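Local coordinates for protein choline dehydrogenase and related flavoproteins (Aspergillus oryzae, PDB 3Q9T) that probably oxidises formate, as a formate oxidase of the glucose-methanol-choline oxidoreductase family that carries 8-formyl-FAD at its catalytic site, at residues K106-Q111 with I546-D551; P311-V316 with H416-V421; F320-V325 with F396-G401; L387-F392 with L423-S428. All blocks are in the same frame, centred on the assembly; numbering follows the deposited sequence. Where two conformers were deposited one is given.

Contact 1: K106-Q111 with I546-D551; sequences KATFDQ and IPIIPD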
loop_
_atom_site.group_PDB
_atom_site.type_symbol
_atom_site.label_atom_id
_atom_site.label_comp_id
_atom_site.label_asym_id
_atom_site.label_seq_id
_atom_site.Cartn_x
_atom_site.Cartn_y
_atom_site.Cartn_z
ATOM N N LYS A 106 -9.409 -8.955 33.267
ATOM C CA LYS A 106 -8.638 -8.802 34.495
ATOM C C LYS A 106 -7.212 -9.365 34.403
ATOM O O LYS A 106 -6.263 -8.748 34.867
ATOM C CB LYS A 106 -9.397 -9.460 35.662
ATOM C CG LYS A 106 -8.569 -9.688 36.942
ATOM C CD LYS A 106 -9.478 -10.198 38.079
ATOM C CE LYS A 106 -8.707 -11.007 39.115
ATOM N NZ LYS A 106 -7.530 -10.292 39.677
ATOM N N ALA A 107 -7.058 -10.533 33.803
ATOM C CA ALA A 107 -5.747 -11.154 33.731
ATOM C C ALA A 107 -4.770 -10.269 32.965
ATOM O O ALA A 107 -3.568 -10.267 33.234
ATOM C CB ALA A 107 -5.849 -12.510 33.076
ATOM N N THR A 108 -5.293 -9.517 32.009
ATOM C CA THR A 108 -4.441 -8.697 31.165
ATOM C C THR A 108 -3.952 -7.473 31.924
ATOM O O THR A 108 -2.765 -7.127 31.888
ATOM C CB THR A 108 -5.161 -8.301 29.873
ATOM O OG1 THR A 108 -5.351 -9.474 29.069
ATOM C CG2 THR A 108 -4.339 -7.284 29.094
ATOM N N PHE A 109 -4.862 -6.828 32.639
ATOM C CA PHE A 109 -4.495 -5.651 33.405
ATOM C C PHE A 109 -3.581 -6.040 34.565
ATOM O O PHE A 109 -2.682 -5.294 34.932
ATOM C CB PHE A 109 -5.741 -4.952 33.923
ATOM C CG PHE A 109 -6.431 -4.087 32.899
ATOM C CD1 PHE A 109 -6.027 -2.772 32.694
ATOM C CD2 PHE A 109 -7.507 -4.575 32.176
ATOM C CE1 PHE A 109 -6.684 -1.955 31.768
ATOM C CE2 PHE A 109 -8.170 -3.779 31.264
ATOM C CZ PHE A 109 -7.752 -2.464 31.049
ATOM N N ASP A 110 -3.801 -7.221 35.127
ATOM C CA ASP A 110 -2.927 -7.707 36.171
ATOM C C ASP A 110 -1.487 -7.777 35.692
ATOM O O ASP A 110 -0.570 -7.597 36.482
ATOM C CB ASP A 110 -3.381 -9.078 36.689
ATOM C CG ASP A 110 -4.468 -8.973 37.744
ATOM O OD1 ASP A 110 -4.697 -7.854 38.269
ATOM O OD2 ASP A 110 -5.081 -10.014 38.058
ATOM N N GLN A 111 -1.277 -8.039 34.403
ATOM C CA GLN A 111 0.080 -8.141 33.871
ATOM C C GLN A 111 0.726 -6.768 33.693
ATOM O O GLN A 111 1.917 -6.672 33.454
ATOM C CB GLN A 111 0.112 -8.933 32.564
ATOM C CG GLN A 111 -0.518 -10.308 32.660
ATOM C CD GLN A 111 0.044 -11.129 33.799
ATOM O OE1 GLN A 111 1.190 -11.573 33.748
ATOM N NE2 GLN A 111 -0.764 -11.340 34.837
ATOM N N ILE A 546 -0.125 3.029 27.719
ATOM C CA ILE A 546 -0.606 1.646 27.863
ATOM C C ILE A 546 0.434 0.582 27.511
ATOM O O ILE A 546 0.890 0.502 26.373
ATOM C CB ILE A 546 -1.889 1.444 27.038
ATOM C CG1 ILE A 546 -2.987 2.367 27.578
ATOM C CG2 ILE A 546 -2.342 -0.004 27.071
ATOM C CD1 ILE A 546 -4.244 2.455 26.678
ATOM N N PRO A 547 0.824 -0.232 28.503
ATOM C CA PRO A 547 1.937 -1.183 28.354
ATOM C C PRO A 547 1.554 -2.566 27.774
ATOM O O PRO A 547 2.422 -3.268 27.273
ATOM C CB PRO A 547 2.448 -1.334 29.788
ATOM C CG PRO A 547 1.211 -1.155 30.620
ATOM C CD PRO A 547 0.317 -0.177 29.889
ATOM N N ILE A 548 0.289 -2.950 27.875
ATOM C CA ILE A 548 -0.220 -4.190 27.283
ATOM C C ILE A 548 -1.638 -3.901 26.799
ATOM O O ILE A 548 -2.505 -3.543 27.596
ATOM C CB ILE A 548 -0.306 -5.322 28.308
ATOM C CG1 ILE A 548 1.051 -5.585 28.950
ATOM C CG2 ILE A 548 -0.815 -6.605 27.642
ATOM C CD1 ILE A 548 1.018 -6.706 29.964
ATOM N N ILE A 549 -1.877 -4.026 25.500
ATOM C CA ILE A 549 -3.156 -3.562 24.935
ATOM C C ILE A 549 -4.344 -4.375 25.476
ATOM O O ILE A 549 -4.296 -5.594 25.522
ATOM C CB ILE A 549 -3.134 -3.602 23.385
ATOM C CG1 ILE A 549 -4.334 -2.840 22.804
ATOM C CG2 ILE A 549 -3.076 -5.058 22.894
ATOM C CD1 ILE A 549 -4.389 -2.848 21.241
ATOM N N PRO A 550 -5.401 -3.688 25.931
ATOM C CA PRO A 550 -6.580 -4.388 26.468
ATOM C C PRO A 550 -7.233 -5.322 25.439
ATOM O O PRO A 550 -6.946 -5.213 24.242
ATOM C CB PRO A 550 -7.532 -3.239 26.843
ATOM C CG PRO A 550 -6.614 -2.067 27.116
ATOM C CD PRO A 550 -5.437 -2.233 26.185
ATOM N N ASP A 551 -8.121 -6.204 25.898
ATOM C CA ASP A 551 -8.648 -7.289 25.055
ATOM C C ASP A 551 -9.910 -6.870 24.277
ATOM O O ASP A 551 -10.833 -7.661 24.086
ATOM C CB ASP A 551 -8.944 -8.517 25.925
ATOM C CG ASP A 551 -7.913 -8.703 27.036
ATOM O OD1 ASP A 551 -7.002 -9.549 26.895
ATOM O OD2 ASP A 551 -7.990 -7.976 28.045
#
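OD1 of Asp551 has the hydroxyl OG1 of Thr108 at 2.7 Å and also takes a salt bridge from Arg425. The second oxygen, OD2, accepts the backbone N of His105, so the buried carboxylate is held at both oxygens and its negative charge is probably stabilised there. The side chains of Thr108 and Asp551 reach toward each other, and CB of Thr108 lies 3.4 Å from OD2 of Asp551. With its chi1 of -68°, Thr108 keeps OG1 beside its own backbone N while the methyl CG2 stands anti to that N. The hydroxyl thus meets the carboxylate, while the methyl lies between that carboxylate and Ile548, with CG2 of Thr108 3.9 Å from CG2 of Ile548. The next residue makes an apolar contact although its CB points away from the loop. The ring of Phe109 swings back until CZ lies 4.1 Å from CG of Pro550, which it meets obliquely. On a different side of the helical turn, NZ of Lys106 reaches OD2 of Asp110 at 2.9 Å, on the syn side of that carboxylate, in a salt bridge internal to helix 106-110. The contact thus joins that short helix to the loop between strand 538-540 and helix 555-572, and the side chain of Pro550 lies about 9 Å from the bound flavin cofactor. Ser557 of helix 555-572 packs on both Phe109 and Pro550, Leu125 of helix 122-131 touches Phe109, and Phe115 of helix 113-116 touches Ile548.

Contact 2: P311-V316 with H416-V421; sequences PFVLRV and HLTVVV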
loop_
_atom_site.group_PDB
_atom_site.type_symbol
_atom_site.label_atom_id
_atom_site.label_comp_id
_atom_site.label_asym_id
_atom_site.label_seq_id
_atom_site.Cartn_x
_atom_site.Cartn_y
_atom_site.Cartn_z
ATOM N N PRO A 311 -12.423 -7.034 8.657
ATOM C CA PRO A 311 -13.882 -6.992 8.555
ATOM C C PRO A 311 -14.353 -7.694 7.293
ATOM O O PRO A 311 -13.600 -7.810 6.325
ATOM C CB PRO A 311 -14.189 -5.491 8.444
ATOM C CG PRO A 311 -12.890 -4.775 8.720
ATOM C CD PRO A 311 -11.806 -5.733 8.367
ATOM N N PHE A 312 -15.598 -8.146 7.302
ATOM C CA PHE A 312 -16.209 -8.699 6.109
ATOM C C PHE A 312 -17.704 -8.403 6.091
ATOM O O PHE A 312 -18.347 -8.329 7.142
ATOM C CB PHE A 312 -15.916 -10.203 5.992
ATOM C CG PHE A 312 -16.617 -11.054 7.008
ATOM C CD1 PHE A 312 -17.935 -11.439 6.820
ATOM C CD2 PHE A 312 -15.947 -11.500 8.144
ATOM C CE1 PHE A 312 -18.577 -12.249 7.756
ATOM C CE2 PHE A 312 -16.585 -12.306 9.077
ATOM C CZ PHE A 312 -17.907 -12.685 8.877
ATOM N N VAL A 313 -18.244 -8.209 4.895
ATOM C CA VAL A 313 -19.656 -7.855 4.736
ATOM C C VAL A 313 -20.504 -9.003 4.166
ATOM O O VAL A 313 -20.116 -9.662 3.200
ATOM C CB VAL A 313 -19.821 -6.644 3.812
ATOM C CG1 VAL A 313 -21.301 -6.455 3.422
ATOM C CG2 VAL A 313 -19.245 -5.381 4.473
ATOM N N LEU A 314 -21.661 -9.241 4.778
ATOM C CA LEU A 314 -22.663 -10.112 4.194
ATOM C C LEU A 314 -23.884 -9.309 3.766
ATOM O O LEU A 314 -24.364 -8.452 4.499
ATOM C CB LEU A 314 -23.111 -11.179 5.193
ATOM C CG LEU A 314 -22.022 -12.073 5.766
ATOM C CD1 LEU A 314 -22.654 -13.119 6.697
ATOM C CD2 LEU A 314 -21.261 -12.718 4.616
ATOM N N ARG A 315 -24.405 -9.607 2.584
ATOM C CA ARG A 315 -25.714 -9.112 2.220
ATOM C C ARG A 315 -26.726 -9.978 2.955
ATOM O O ARG A 315 -26.606 -11.198 3.018
ATOM C CB ARG A 315 -25.940 -9.152 0.714
ATOM C CG ARG A 315 -27.337 -8.720 0.307
ATOM C CD ARG A 315 -27.451 -8.608 -1.197
ATOM N NE ARG A 315 -28.760 -8.116 -1.607
ATOM C CZ ARG A 315 -28.943 -7.101 -2.444
ATOM N NH1 ARG A 315 -27.893 -6.463 -2.941
ATOM N NH2 ARG A 315 -30.171 -6.713 -2.775
ATOM N N VAL A 316 -27.721 -9.331 3.529
ATOM C CA VAL A 316 -28.587 -9.996 4.468
ATOM C C VAL A 316 -29.995 -9.679 3.988
ATOM O O VAL A 316 -30.157 -8.778 3.177
ATOM C CB VAL A 316 -28.267 -9.472 5.878
ATOM C CG1 VAL A 316 -29.278 -8.448 6.323
ATOM C CG2 VAL A 316 -28.119 -10.616 6.844
ATOM N N HIS A 416 -27.104 -4.898 4.669
ATOM C CA HIS A 416 -25.892 -5.655 4.937
ATOM C C HIS A 416 -25.590 -5.786 6.417
ATOM O O HIS A 416 -26.128 -5.053 7.241
ATOM C CB HIS A 416 -24.721 -5.002 4.214
ATOM C CG HIS A 416 -24.922 -4.912 2.733
ATOM N ND1 HIS A 416 -25.734 -3.959 2.153
ATOM C CD2 HIS A 416 -24.461 -5.686 1.721
ATOM C CE1 HIS A 416 -25.742 -4.136 0.843
ATOM N NE2 HIS A 416 -24.978 -5.175 0.555
ATOM N N LEU A 417 -24.741 -6.748 6.741
ATOM C CA LEU A 417 -24.125 -6.829 8.051
ATOM C C LEU A 417 -22.620 -6.649 7.837
ATOM O O LEU A 417 -22.052 -7.216 6.912
ATOM C CB LEU A 417 -24.425 -8.186 8.684
ATOM C CG LEU A 417 -23.534 -8.657 9.841
ATOM C CD1 LEU A 417 -23.795 -7.867 11.115
ATOM C CD2 LEU A 417 -23.748 -10.137 10.090
ATOM N N THR A 418 -21.974 -5.845 8.672
ATOM C CA THR A 418 -20.519 -5.741 8.632
ATOM C C THR A 418 -19.930 -6.360 9.902
ATOM O O THR A 418 -20.104 -5.823 10.995
ATOM C CB THR A 418 -20.041 -4.276 8.508
ATOM O OG1 THR A 418 -20.625 -3.662 7.352
ATOM C CG2 THR A 418 -18.511 -4.211 8.404
ATOM N N VAL A 419 -19.256 -7.498 9.757
ATOM C CA VAL A 419 -18.654 -8.179 10.899
ATOM C C VAL A 419 -17.202 -7.754 11.027
ATOM O O VAL A 419 -16.400 -7.963 10.115
ATOM C CB VAL A 419 -18.675 -9.725 10.740
ATOM C CG1 VAL A 419 -17.958 -10.388 11.904
ATOM C CG2 VAL A 419 -20.088 -10.239 10.627
ATOM N N VAL A 420 -16.856 -7.153 12.158
ATOM C CA VAL A 420 -15.482 -6.756 12.387
ATOM C C VAL A 420 -14.768 -7.862 13.181
ATOM O O VAL A 420 -15.058 -8.084 14.359
ATOM C CB VAL A 420 -15.405 -5.393 13.116
ATOM C CG1 VAL A 420 -13.977 -4.943 13.226
ATOM C CG2 VAL A 420 -16.223 -4.345 12.368
ATOM N N VAL A 421 -13.868 -8.579 12.520
ATOM C CA VAL A 421 -13.111 -9.626 13.201
ATOM C C VAL A 421 -11.807 -9.027 13.740
ATOM O O VAL A 421 -10.822 -8.801 13.016
ATOM C CB VAL A 421 -12.895 -10.874 12.309
ATOM C CG1 VAL A 421 -12.315 -12.014 13.118
ATOM C CG2 VAL A 421 -14.214 -11.312 11.721
#
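His416 and Phe312 lose the largest areas to the opposite strand in this antiparallel pairing, and they work on different faces of the sheet. His416 shares its face with Val313 and Arg315: CD2 of its imidazole lies 3.7 Å from CG1 of Val313 and 3.9 Å from CB of Arg315, so the ring bridges two side chains that follow one another along that face. Phe312 forms a hydrogen-bonded pair with Val419, and their side chains run alongside each other. Its chi1 of 70° puts CG between the backbone N and the carbonyl carbon, a crowded position that sets the ring beside Val419. CB of Val419 sits over one ring face, 3.8 Å from the centroid and 20° off the normal, a CH-pi contact, while CG2 of Val421 comes to the ring edge, 3.7 Å from CE2 of Phe312. Across this pair of strands Leu417, on the same face as Phe312, is joined through its backbone: its N donates to O of Leu314 at 2.8 Å, and its own O accepts N of Leu314 at 3.0 Å. The strand segments run at 159° to each other. Outside the pair, strand 481-485 lies along strand 308-316 and strand 392-397 along strand 415-423, where Phe396 packs on Leu417, while helix 454-473 packs on the face of Phe312, Leu314 and Val419.

Contact 3: F320-V325 with F396-G401; sequences FGMDDV and FVCMFG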
loop_
_atom_site.group_PDB
_atom_site.type_symbol
_atom_site.label_atom_id
_atom_site.label_comp_id
_atom_site.label_asym_id
_atom_site.label_seq_id
_atom_site.Cartn_x
_atom_site.Cartn_y
_atom_site.Cartn_z
ATOM N N PHE A 320 -33.027 -6.584 7.759
ATOM C CA PHE A 320 -32.105 -7.112 8.769
ATOM C C PHE A 320 -30.786 -6.340 8.816
ATOM O O PHE A 320 -29.799 -6.778 9.391
ATOM C CB PHE A 320 -31.915 -8.623 8.600
ATOM C CG PHE A 320 -33.144 -9.412 8.967
ATOM C CD1 PHE A 320 -33.324 -9.873 10.267
ATOM C CD2 PHE A 320 -34.140 -9.639 8.029
ATOM C CE1 PHE A 320 -34.455 -10.574 10.619
ATOM C CE2 PHE A 320 -35.282 -10.344 8.371
ATOM C CZ PHE A 320 -35.444 -10.811 9.669
ATOM N N GLY A 321 -30.804 -5.153 8.228
ATOM C CA GLY A 321 -29.723 -4.207 8.389
ATOM C C GLY A 321 -30.309 -2.834 8.156
ATOM O O GLY A 321 -31.442 -2.729 7.724
ATOM N N MET A 322 -29.538 -1.790 8.420
ATOM C CA MET A 322 -30.062 -0.435 8.409
ATOM C C MET A 322 -29.756 0.359 7.145
ATOM O O MET A 322 -30.078 1.549 7.060
ATOM C CB MET A 322 -29.537 0.295 9.641
ATOM C CG MET A 322 -30.024 -0.333 10.943
ATOM S SD MET A 322 -31.812 -0.197 11.077
ATOM C CE MET A 322 -32.042 1.583 10.901
ATOM N N ASP A 323 -29.136 -0.292 6.165
ATOM C CA ASP A 323 -28.716 0.383 4.940
ATOM C C ASP A 323 -29.826 1.220 4.304
ATOM O O ASP A 323 -29.602 2.360 3.880
ATOM C CB ASP A 323 -28.194 -0.634 3.918
ATOM C CG ASP A 323 -27.105 -1.533 4.492
ATOM O OD1 ASP A 323 -27.333 -2.165 5.550
ATOM O OD2 ASP A 323 -26.017 -1.602 3.881
ATOM N N ASP A 324 -31.023 0.650 4.224
ATOM C CA ASP A 324 -32.106 1.302 3.490
ATOM C C ASP A 324 -32.681 2.499 4.245
ATOM O O ASP A 324 -33.396 3.318 3.677
ATOM C CB ASP A 324 -33.216 0.310 3.152
ATOM C CG ASP A 324 -33.860 0.601 1.803
ATOM O OD1 ASP A 324 -33.112 0.817 0.818
ATOM O OD2 ASP A 324 -35.109 0.629 1.730
ATOM N N VAL A 325 -32.358 2.590 5.528
ATOM C CA VAL A 325 -32.863 3.665 6.357
ATOM C C VAL A 325 -31.824 4.765 6.519
ATOM O O VAL A 325 -32.137 5.946 6.391
ATOM C CB VAL A 325 -33.261 3.154 7.744
ATOM C CG1 VAL A 325 -33.832 4.296 8.568
ATOM C CG2 VAL A 325 -34.255 1.984 7.628
ATOM N N PHE A 396 -20.719 -6.937 15.480
ATOM C CA PHE A 396 -21.731 -7.164 14.475
ATOM C C PHE A 396 -22.447 -5.877 14.130
ATOM O O PHE A 396 -23.489 -5.572 14.696
ATOM C CB PHE A 396 -22.697 -8.233 14.965
ATOM C CG PHE A 396 -22.012 -9.522 15.305
ATOM C CD1 PHE A 396 -21.694 -10.427 14.310
ATOM C CD2 PHE A 396 -21.654 -9.807 16.610
ATOM C CE1 PHE A 396 -21.038 -11.606 14.607
ATOM C CE2 PHE A 396 -20.998 -10.988 16.919
ATOM C CZ PHE A 396 -20.689 -11.888 15.920
ATOM N N VAL A 397 -21.873 -5.120 13.200
ATOM C CA VAL A 397 -22.418 -3.819 12.823
ATOM C C VAL A 397 -23.578 -4.071 11.875
ATOM O O VAL A 397 -23.425 -4.772 10.881
ATOM C CB VAL A 397 -21.352 -2.945 12.135
ATOM C CG1 VAL A 397 -21.908 -1.584 11.792
ATOM C CG2 VAL A 397 -20.138 -2.811 13.026
ATOM N N CYS A 398 -24.746 -3.521 12.191
ATOM C CA CYS A 398 -25.958 -3.857 11.442
ATOM C C CYS A 398 -26.205 -2.963 10.245
ATOM O O CYS A 398 -27.325 -2.497 10.038
ATOM C CB CYS A 398 -27.200 -3.884 12.355
ATOM S SG CYS A 398 -27.490 -2.376 13.275
ATOM N N MET A 399 -25.159 -2.727 9.458
ATOM C CA MET A 399 -25.306 -2.134 8.128
ATOM C C MET A 399 -23.946 -2.145 7.443
ATOM O O MET A 399 -22.938 -2.460 8.077
ATOM C CB MET A 399 -25.901 -0.715 8.189
ATOM C CG MET A 399 -24.914 0.416 8.382
ATOM S SD MET A 399 -25.652 2.079 8.258
ATOM C CE MET A 399 -26.941 1.799 7.099
ATOM N N PHE A 400 -23.904 -1.836 6.153
ATOM C CA PHE A 400 -22.611 -1.710 5.497
ATOM C C PHE A 400 -21.840 -0.576 6.159
ATOM O O PHE A 400 -22.373 0.518 6.307
ATOM C CB PHE A 400 -22.755 -1.408 4.009
ATOM C CG PHE A 400 -21.440 -1.369 3.282
ATOM C CD1 PHE A 400 -20.882 -2.527 2.775
ATOM C CD2 PHE A 400 -20.754 -0.181 3.127
ATOM C CE1 PHE A 400 -19.675 -2.509 2.098
ATOM C CE2 PHE A 400 -19.532 -0.148 2.442
ATOM C CZ PHE A 400 -18.995 -1.319 1.932
ATOM N N GLY A 401 -20.594 -0.834 6.552
ATOM C CA GLY A 401 -19.783 0.180 7.204
ATOM C C GLY A 401 -18.540 0.580 6.419
ATOM O O GLY A 401 -17.571 -0.188 6.342
#
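Cys398, the centre of an inverse gamma turn just beyond strand 392-397, presents its carbonyl O to the backbone N of Met322 at 2.8 Å. This bond is one of two polar links between the turn and the segment that enters helix 323-327. The other uses a side chain: OD2 of Asp323 accepts the backbone N of Phe400 at 3.1 Å, on its syn side but 35° out of the carboxylate plane. OD1 of Asp323 has only a weak share in that N-H, and its stronger partner is the backbone N of His416. One carboxylate therefore ties the start of the helix to two other parts of the fold. Closer packing surrounds these bonds. Met322, with CG anti to its carbonyl carbon (chi1 -63°), makes an apolar contact by laying that CG 4.0 Å from SG of Cys398. Asp323 and Met399 run antiparallel past one another, and there a polar oxygen packs against a methylene, OD1 of Asp323 lying 3.3 Å from CB of Met399. Further out, Val325 N bonds back to Met322 O where the chain enters the helix, while Asp415 OD1 receives the N of Asp324. On the other segment, Leu352 shares a backbone bond with Cys398, and the hydroxyl of Thr418 bonds to both Met399 O and Gly401 N, which positions the chain on either side of Phe400. The acidic group of Asp323 also touches carbon there: its OD2 lies 3.3 Å from CB of Phe400.

Contact 4: L387-F392 with L423-S428; sequences LGQPHF and LVRPIS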
loop_
_atom_site.group_PDB
_atom_site.type_symbol
_atom_site.label_atom_id
_atom_site.label_comp_id
_atom_site.label_asym_id
_atom_site.label_seq_id
_atom_site.Cartn_x
_atom_site.Cartn_y
_atom_site.Cartn_z
ATOM N N LEU A 387 -4.082 -16.923 29.660
ATOM C CA LEU A 387 -4.660 -16.637 30.972
ATOM C C LEU A 387 -6.178 -16.555 30.868
ATOM O O LEU A 387 -6.833 -15.910 31.686
ATOM C CB LEU A 387 -4.108 -15.313 31.512
ATOM C CG LEU A 387 -2.989 -15.266 32.552
ATOM C CD1 LEU A 387 -2.062 -16.466 32.491
ATOM C CD2 LEU A 387 -2.205 -13.968 32.409
ATOM N N GLY A 388 -6.733 -17.177 29.836
ATOM C CA GLY A 388 -8.171 -17.316 29.717
ATOM C C GLY A 388 -8.883 -16.169 29.026
ATOM O O GLY A 388 -10.113 -16.190 28.901
ATOM N N GLN A 389 -8.127 -15.169 28.578
ATOM C CA GLN A 389 -8.662 -14.009 27.858
ATOM C C GLN A 389 -9.350 -14.415 26.552
ATOM O O GLN A 389 -9.078 -15.495 26.011
ATOM C CB GLN A 389 -7.534 -13.027 27.512
ATOM C CG GLN A 389 -6.757 -12.474 28.687
ATOM C CD GLN A 389 -5.374 -13.100 28.818
ATOM O OE1 GLN A 389 -4.384 -12.401 29.057
ATOM N NE2 GLN A 389 -5.300 -14.425 28.669
ATOM N N PRO A 390 -10.209 -13.539 26.007
ATOM C CA PRO A 390 -10.797 -13.829 24.697
ATOM C C PRO A 390 -9.697 -13.913 23.648
ATOM O O PRO A 390 -8.573 -13.472 23.898
ATOM C CB PRO A 390 -11.640 -12.583 24.404
ATOM C CG PRO A 390 -11.870 -11.940 25.732
ATOM C CD PRO A 390 -10.669 -12.255 26.557
ATOM N N HIS A 391 -10.017 -14.479 22.491
ATOM C CA HIS A 391 -9.161 -14.346 21.318
ATOM C C HIS A 391 -9.630 -13.207 20.413
ATOM O O HIS A 391 -8.817 -12.548 19.756
ATOM C CB HIS A 391 -9.125 -15.655 20.536
ATOM C CG HIS A 391 -8.375 -16.741 21.228
ATOM N ND1 HIS A 391 -8.824 -18.042 21.280
ATOM C CD2 HIS A 391 -7.201 -16.719 21.903
ATOM C CE1 HIS A 391 -7.953 -18.781 21.944
ATOM N NE2 HIS A 391 -6.962 -18.001 22.341
ATOM N N PHE A 392 -10.940 -12.971 20.378
ATOM C CA PHE A 392 -11.494 -11.952 19.488
ATOM C C PHE A 392 -12.524 -11.071 20.149
ATOM O O PHE A 392 -13.150 -11.461 21.128
ATOM C CB PHE A 392 -12.123 -12.586 18.248
ATOM C CG PHE A 392 -11.123 -13.215 17.330
ATOM C CD1 PHE A 392 -10.633 -12.509 16.237
ATOM C CD2 PHE A 392 -10.643 -14.504 17.580
ATOM C CE1 PHE A 392 -9.684 -13.089 15.394
ATOM C CE2 PHE A 392 -9.701 -15.091 16.747
ATOM C CZ PHE A 392 -9.212 -14.383 15.652
ATOM N N LEU A 423 -8.695 -9.190 16.130
ATOM C CA LEU A 423 -7.782 -10.066 16.896
ATOM C C LEU A 423 -7.301 -9.246 18.088
ATOM O O LEU A 423 -6.539 -8.270 17.959
ATOM C CB LEU A 423 -6.595 -10.488 16.048
ATOM C CG LEU A 423 -5.778 -11.757 16.282
ATOM C CD1 LEU A 423 -4.316 -11.450 15.967
ATOM C CD2 LEU A 423 -5.921 -12.347 17.681
ATOM N N VAL A 424 -7.765 -9.636 19.258
ATOM C CA VAL A 424 -7.697 -8.776 20.418
ATOM C C VAL A 424 -6.444 -9.110 21.255
ATOM O O VAL A 424 -5.925 -8.280 22.009
ATOM C CB VAL A 424 -9.053 -8.941 21.154
ATOM C CG1 VAL A 424 -8.873 -9.401 22.559
ATOM C CG2 VAL A 424 -9.920 -7.690 20.993
ATOM N N ARG A 425 -5.928 -10.320 21.058
ATOM C CA ARG A 425 -4.703 -10.784 21.711
ATOM C C ARG A 425 -3.674 -11.268 20.684
ATOM O O ARG A 425 -3.366 -12.457 20.636
ATOM C CB ARG A 425 -5.037 -11.928 22.667
ATOM C CG ARG A 425 -5.816 -11.468 23.904
ATOM C CD ARG A 425 -4.892 -11.238 25.076
ATOM N NE ARG A 425 -3.833 -10.285 24.760
ATOM C CZ ARG A 425 -3.911 -8.968 24.946
ATOM N NH1 ARG A 425 -5.008 -8.397 25.438
ATOM N NH2 ARG A 425 -2.887 -8.210 24.622
ATOM N N PRO A 426 -3.139 -10.348 19.858
ATOM C CA PRO A 426 -2.168 -10.770 18.846
ATOM C C PRO A 426 -0.833 -11.033 19.527
ATOM O O PRO A 426 -0.658 -10.609 20.653
ATOM C CB PRO A 426 -2.068 -9.541 17.937
ATOM C CG PRO A 426 -2.327 -8.395 18.868
ATOM C CD PRO A 426 -3.346 -8.885 19.847
ATOM N N ILE A 427 0.081 -11.727 18.871
ATOM C CA ILE A 427 1.401 -11.915 19.455
ATOM C C ILE A 427 2.515 -11.384 18.565
ATOM O O ILE A 427 3.691 -11.554 18.886
ATOM C CB ILE A 427 1.683 -13.388 19.718
ATOM C CG1 ILE A 427 1.535 -14.171 18.408
ATOM C CG2 ILE A 427 0.778 -13.895 20.843
ATOM C CD1 ILE A 427 2.162 -15.557 18.431
ATOM N N SER A 428 2.159 -10.763 17.442
ATOM C CA SER A 428 3.167 -10.093 16.623
ATOM C C SER A 428 3.901 -9.031 17.442
ATOM O O SER A 428 3.300 -8.381 18.303
ATOM C CB SER A 428 2.530 -9.450 15.387
ATOM O OG SER A 428 2.129 -10.440 14.465
#
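Arg425 crosses the segment 387-392 with its aliphatic shaft before its charged end leaves the contact. CB passes O of Pro390 at 4.1 Å, and CG comes closer, 3.4 Å from that same oxygen. The bend at chi2 (-96°) puts CD 4.0 Å from CB of Gln389, and a further bend at chi3 directs NE and the guanidinium away toward Asp551. There NH1 meets Asp551 and the carbonyl of Ile549, so the tip belongs to another part of the fold. Beside the shaft the backbones are joined by a nearly straight bond from N of Val424 to O of His391, 3.1 Å long with an angle of 171° at the hydrogen. It adjoins the antiparallel, non-hydrogen-bonded pair of Phe392 and Leu423, where CE1 of the Phe392 ring lies 4.1 Å from CB of Leu423. CB of His391 is directed away from segment 423-428, and its imidazole bonds to Asp382 and to the backbone N of Ile361. The chemistry is therefore divided: one backbone bond and the packing of methylenes and a ring join the two segments, while the buried guanidinium, probably charged, links them electrostatically to the C-terminal part of the chain.

Contacts 2 and 3 are neighbours, with centres 9 Å apart, and share the large mixed sheet: strands 392-397 and 415-423 lie side by side, and Thr418 of contact 2 bonds to Val397 and Met399 of contact 3. Contact 4 marks the other end of the same two strands, 21 Å from contact 2 between centres. It touches contact 1, 11 Å away, through the salt bridge of Arg425 with Asp551. Along the chain, contact 1 spans all the others, contact 2 encloses contact 3, and contact 4 interleaves with both. The sheet probably corresponds to the family's substrate-binding domain; contacts 2 and 3 build it and its edge, while contacts 4 and 1 join its end to the loop near the FAD.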